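Predicted metal-dependent hydrolase of the TIM-barrel fold (Lactobacillus casei, PDB 2QPX) probably acts as a zinc-dependent hydrolase of the amidohydrolase family, holding a pair of zinc ions at the mouth of a TIM barrel. Local coordinates at residues P280-N291 / A308-A319. Sequence-based numbering, arbitrary orientation. Where two conformers were deposited one is given.
Sequences PNLYFDISLLDN and APYTRILFASDA. With ZN (zinc ion), chain B.
The backbone O of Ser317 is gripped by two donors from 280-291: Asn291 ND2 at 2.8 Å, tilted from the carbonyl plane, and, weakly, Leu288 N. Asn291 ND2 also reaches Met325 O, so one amide ties the segments to helix 323-342. At the other end, Arg312 NH1 donates to Leu282 O at 2.8 Å, with that oxygen at the edge of the guanidinium, near its plane. The chain of Arg312 bends about its CB-CG bond (chi2 -65°), which lays CD over a face of the Tyr283 ring, 4.0 Å from CD to the ring centroid. Its NH2 forms a salt bridge to Asp49 of the second subunit. A leucine in place of Arg312 would probably leave Leu282 O without this donor and Asp49 of the second subunit without this counter-charge. Between these ends the backbones run parallel. Phe284 N donates to Arg312 O at 3.0 Å, and Leu314 N to Phe284 O at 2.8 Å. Ile313 CG1 sits over one face of the Phe284 ring, while Ala308 CB meets its edge. Past the paired strands, a water bridges Leu314 O and Ile286 N. Ser287 N and OG both bind Asp285 OD1 from the same face of its carboxylate; the backbone N bond closes an Asx turn. Ser287 OG also bonds His264, a ligand of the second zinc. Leu288 CD1 packs against Asp318 OD2, and Asp318 OD1 binds zinc at 2.1 Å. A zinc-binding aspartate just past the C-terminal end of a parallel strand is characteristic of the amidohydrolase TIM barrel and its binuclear metal site.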
loop_
_atom_site.group_PDB
_atom_site.type_symbol
_atom_site.label_atom_id
_atom_site.label_comp_id
_atom_site.label_asym_id
_atom_site.label_seq_id
_atom_site.Cartn_x
_atom_site.Cartn_y
_atom_site.Cartn_z
ATOM N N PRO A 280 -10.535 1.696 20.843
ATOM C CA PRO A 280 -10.838 0.592 21.755
ATOM C C PRO A 280 -11.677 -0.424 21.032
ATOM O O PRO A 280 -12.337 -0.079 20.066
ATOM C CB PRO A 280 -11.655 1.247 22.864
ATOM C CG PRO A 280 -12.267 2.425 22.227
ATOM C CD PRO A 280 -11.317 2.913 21.172
ATOM N N ASN A 281 -11.624 -1.664 21.479
ATOM C CA ASN A 281 -12.607 -2.687 21.099
ATOM C C ASN A 281 -12.572 -3.000 19.599
ATOM O O ASN A 281 -13.579 -3.392 19.021
ATOM C CB ASN A 281 -14.019 -2.253 21.527
ATOM C CG ASN A 281 -14.159 -2.101 23.004
ATOM O OD1 ASN A 281 -13.704 -2.954 23.766
ATOM N ND2 ASN A 281 -14.795 -1.020 23.429
ATOM N N LEU A 282 -11.411 -2.810 18.972
ATOM C CA LEU A 282 -11.293 -2.992 17.516
ATOM C C LEU A 282 -10.258 -4.070 17.231
ATOM O O LEU A 282 -9.078 -3.933 17.559
ATOM C CB LEU A 282 -10.912 -1.694 16.794
ATOM C CG LEU A 282 -11.008 -1.724 15.250
ATOM C CD1 LEU A 282 -9.796 -2.400 14.564
ATOM C CD2 LEU A 282 -12.323 -2.379 14.787
ATOM N N TYR A 283 -10.732 -5.139 16.621
ATOM C CA TYR A 283 -9.959 -6.348 16.336
ATOM C C TYR A 283 -9.925 -6.587 14.843
ATOM O O TYR A 283 -10.719 -6.003 14.108
ATOM C CB TYR A 283 -10.585 -7.537 17.052
ATOM C CG TYR A 283 -10.721 -7.348 18.550
ATOM C CD1 TYR A 283 -11.787 -6.646 19.091
ATOM C CD2 TYR A 283 -9.735 -7.843 19.412
ATOM C CE1 TYR A 283 -11.911 -6.435 20.457
ATOM C CE2 TYR A 283 -9.823 -7.644 20.764
ATOM C CZ TYR A 283 -10.916 -6.963 21.288
ATOM O OH TYR A 283 -10.977 -6.757 22.658
ATOM N N PHE A 284 -9.027 -7.449 14.398
ATOM C CA PHE A 284 -8.943 -7.751 12.970
ATOM C C PHE A 284 -8.263 -9.080 12.728
ATOM O O PHE A 284 -7.604 -9.620 13.610
ATOM C CB PHE A 284 -8.278 -6.608 12.196
ATOM C CG PHE A 284 -6.817 -6.478 12.415
ATOM C CD1 PHE A 284 -6.318 -5.986 13.611
ATOM C CD2 PHE A 284 -5.918 -6.754 11.410
ATOM C CE1 PHE A 284 -4.966 -5.830 13.790
ATOM C CE2 PHE A 284 -4.565 -6.566 11.614
ATOM C CZ PHE A 284 -4.104 -6.105 12.798
ATOM N N ASP A 285 -8.425 -9.570 11.506
ATOM C CA ASP A 285 -7.733 -10.768 11.037
ATOM C C ASP A 285 -7.225 -10.589 9.621
ATOM O O ASP A 285 -7.552 -9.595 8.967
ATOM C CB ASP A 285 -8.609 -12.019 11.239
ATOM C CG ASP A 285 -9.774 -12.118 10.300
ATOM O OD1 ASP A 285 -9.565 -12.001 9.083
ATOM O OD2 ASP A 285 -10.912 -12.346 10.776
ATOM N N ILE A 286 -6.433 -11.569 9.129
ATOM C CA ILE A 286 -5.982 -11.607 7.714
ATOM C C ILE A 286 -6.442 -12.899 7.033
ATOM O O ILE A 286 -5.806 -13.476 6.182
ATOM C CB ILE A 286 -4.467 -11.400 7.559
ATOM C CG1 ILE A 286 -3.673 -12.480 8.332
ATOM C CG2 ILE A 286 -4.075 -9.974 7.998
ATOM C CD1 ILE A 286 -2.189 -12.637 7.876
ATOM N N SER A 287 -7.630 -13.334 7.442
ATOM C CA SER A 287 -8.337 -14.454 6.834
ATOM C C SER A 287 -8.585 -14.178 5.321
ATOM O O SER A 287 -8.548 -13.029 4.865
ATOM C CB SER A 287 -9.601 -14.721 7.620
ATOM O OG SER A 287 -10.541 -13.679 7.422
ATOM N N LEU A 288 -8.763 -15.248 4.536
ATOM C CA LEU A 288 -8.954 -15.165 3.076
ATOM C C LEU A 288 -7.675 -14.857 2.293
ATOM O O LEU A 288 -7.359 -15.548 1.319
ATOM C CB LEU A 288 -10.119 -14.208 2.714
ATOM C CG LEU A 288 -10.755 -14.518 1.339
ATOM C CD1 LEU A 288 -11.394 -15.954 1.276
ATOM C CD2 LEU A 288 -11.792 -13.425 0.951
ATOM N N LEU A 289 -6.941 -13.830 2.696
ATOM C CA LEU A 289 -5.570 -13.681 2.260
ATOM C C LEU A 289 -4.724 -14.903 2.697
ATOM O O LEU A 289 -3.985 -15.448 1.867
ATOM C CB LEU A 289 -4.973 -12.362 2.778
ATOM C CG LEU A 289 -3.512 -12.039 2.366
ATOM C CD1 LEU A 289 -2.454 -12.848 3.143
ATOM C CD2 LEU A 289 -3.234 -12.148 0.858
ATOM N N ASP A 290 -4.906 -15.365 3.954
ATOM C CA ASP A 290 -3.958 -16.268 4.498
ATOM C C ASP A 290 -3.949 -17.602 3.738
ATOM O O ASP A 290 -2.881 -18.189 3.581
ATOM C CB ASP A 290 -4.048 -16.390 6.052
ATOM C CG ASP A 290 -5.413 -16.783 6.633
ATOM O OD1 ASP A 290 -6.368 -17.129 5.880
ATOM O OD2 ASP A 290 -5.477 -16.747 7.947
ATOM N N ASN A 291 -5.132 -18.036 3.249
ATOM C CA ASN A 291 -5.300 -19.275 2.437
ATOM C C ASN A 291 -5.330 -19.030 0.929
ATOM O O ASN A 291 -4.753 -19.802 0.172
ATOM C CB ASN A 291 -6.510 -20.129 2.837
ATOM C CG ASN A 291 -7.759 -19.331 3.226
ATOM O OD1 ASN A 291 -7.876 -18.144 2.927
ATOM N ND2 ASN A 291 -8.723 -20.000 3.908
ATOM N N ALA A 308 -0.172 -2.483 15.296
ATOM C CA ALA A 308 -1.245 -3.031 16.112
ATOM C C ALA A 308 -0.730 -3.601 17.418
ATOM O O ALA A 308 0.358 -4.188 17.466
ATOM C CB ALA A 308 -1.940 -4.205 15.344
ATOM N N PRO A 309 -1.587 -3.621 18.439
ATOM C CA PRO A 309 -1.287 -4.488 19.577
ATOM C C PRO A 309 -1.451 -5.955 19.161
ATOM O O PRO A 309 -2.386 -6.296 18.450
ATOM C CB PRO A 309 -2.365 -4.124 20.593
ATOM C CG PRO A 309 -2.938 -2.817 20.119
ATOM C CD PRO A 309 -2.855 -2.916 18.643
ATOM N N TYR A 310 -0.588 -6.812 19.684
ATOM C CA TYR A 310 -0.665 -8.222 19.363
ATOM C C TYR A 310 -1.942 -8.853 19.925
ATOM O O TYR A 310 -2.383 -9.891 19.434
ATOM C CB TYR A 310 0.595 -8.974 19.882
ATOM C CG TYR A 310 1.822 -8.681 19.055
ATOM C CD1 TYR A 310 2.021 -9.281 17.815
ATOM C CD2 TYR A 310 2.833 -7.833 19.524
ATOM C CE1 TYR A 310 3.158 -8.997 17.032
ATOM C CE2 TYR A 310 3.953 -7.554 18.761
ATOM C CZ TYR A 310 4.137 -8.143 17.528
ATOM O OH TYR A 310 5.258 -7.886 16.782
ATOM N N THR A 311 -2.555 -8.180 20.911
ATOM C CA THR A 311 -3.796 -8.606 21.512
ATOM C C THR A 311 -5.063 -8.170 20.743
ATOM O O THR A 311 -6.176 -8.383 21.216
ATOM C CB THR A 311 -3.885 -8.114 22.942
ATOM O OG1 THR A 311 -3.654 -6.697 22.965
ATOM C CG2 THR A 311 -2.852 -8.887 23.826
ATOM N N ARG A 312 -4.877 -7.612 19.535
ATOM C CA ARG A 312 -6.011 -7.210 18.692
ATOM C C ARG A 312 -6.137 -7.971 17.383
ATOM O O ARG A 312 -7.162 -7.841 16.701
ATOM C CB ARG A 312 -5.942 -5.725 18.393
ATOM C CG ARG A 312 -6.145 -4.812 19.646
ATOM C CD ARG A 312 -7.530 -4.922 20.275
ATOM N NE ARG A 312 -7.686 -3.826 21.224
ATOM C CZ ARG A 312 -7.944 -2.570 20.873
ATOM N NH1 ARG A 312 -8.276 -2.274 19.615
ATOM N NH2 ARG A 312 -7.906 -1.624 21.784
ATOM N N ILE A 313 -5.096 -8.730 17.018
ATOM C CA ILE A 313 -5.092 -9.517 15.777
ATOM C C ILE A 313 -5.524 -10.957 16.115
ATOM O O ILE A 313 -5.134 -11.511 17.135
ATOM C CB ILE A 313 -3.768 -9.369 14.935
ATOM C CG1 ILE A 313 -3.974 -9.897 13.496
ATOM C CG2 ILE A 313 -2.596 -10.019 15.648
ATOM C CD1 ILE A 313 -2.805 -9.621 12.496
ATOM N N LEU A 314 -6.371 -11.533 15.263
ATOM C CA LEU A 314 -7.001 -12.848 15.510
ATOM C C LEU A 314 -6.680 -13.804 14.364
ATOM O O LEU A 314 -6.501 -13.390 13.228
ATOM C CB LEU A 314 -8.538 -12.723 15.554
ATOM C CG LEU A 314 -9.134 -11.649 16.470
ATOM C CD1 LEU A 314 -10.678 -11.601 16.350
ATOM C CD2 LEU A 314 -8.695 -11.852 17.925
ATOM N N PHE A 315 -6.641 -15.098 14.668
ATOM C CA PHE A 315 -6.713 -16.123 13.627
ATOM C C PHE A 315 -8.164 -16.314 13.138
ATOM O O PHE A 315 -9.091 -16.480 13.929
ATOM C CB PHE A 315 -6.247 -17.497 14.113
ATOM C CG PHE A 315 -6.513 -18.587 13.128
ATOM C CD1 PHE A 315 -5.771 -18.670 11.959
ATOM C CD2 PHE A 315 -7.558 -19.475 13.318
ATOM C CE1 PHE A 315 -6.055 -19.626 11.023
ATOM C CE2 PHE A 315 -7.865 -20.439 12.354
ATOM C CZ PHE A 315 -7.099 -20.521 11.249
ATOM N N ALA A 316 -8.318 -16.337 11.810
ATOM C CA ALA A 316 -9.477 -16.912 11.157
ATOM C C ALA A 316 -9.037 -17.463 9.823
ATOM O O ALA A 316 -8.035 -17.036 9.271
ATOM C CB ALA A 316 -10.631 -15.893 10.928
ATOM N N SER A 317 -9.791 -18.438 9.314
ATOM C CA SER A 317 -9.570 -18.981 7.968
ATOM C C SER A 317 -10.409 -18.335 6.871
ATOM O O SER A 317 -9.986 -18.249 5.716
ATOM C CB SER A 317 -9.858 -20.500 7.963
ATOM O OG SER A 317 -11.238 -20.756 8.177
ATOM N N ASP A 318 -11.611 -17.884 7.213
ATOM C CA ASP A 318 -12.616 -17.546 6.205
ATOM C C ASP A 318 -12.908 -18.723 5.259
ATOM O O ASP A 318 -13.400 -18.518 4.135
ATOM C CB ASP A 318 -12.276 -16.261 5.380
ATOM C CG ASP A 318 -13.507 -15.680 4.720
ATOM O OD1 ASP A 318 -14.594 -15.791 5.293
ATOM O OD2 ASP A 318 -13.432 -15.074 3.636
ATOM N N ALA A 319 -12.641 -19.943 5.722
ATOM C CA ALA A 319 -12.734 -21.093 4.861
ATOM C C ALA A 319 -14.182 -21.579 4.715
ATOM O O ALA A 319 -14.985 -21.481 5.652
ATOM C CB ALA A 319 -11.849 -22.239 5.409
HETATM ZN ZN ZN B . -16.461 -14.846 5.307
HETATM O O HOH W 1 -7.837 -5.628 23.686
HETATM O O HOH W 2 -6.095 -14.215 10.612
HETATM O O HOH W 3 -15.849 -13.975 3.531
#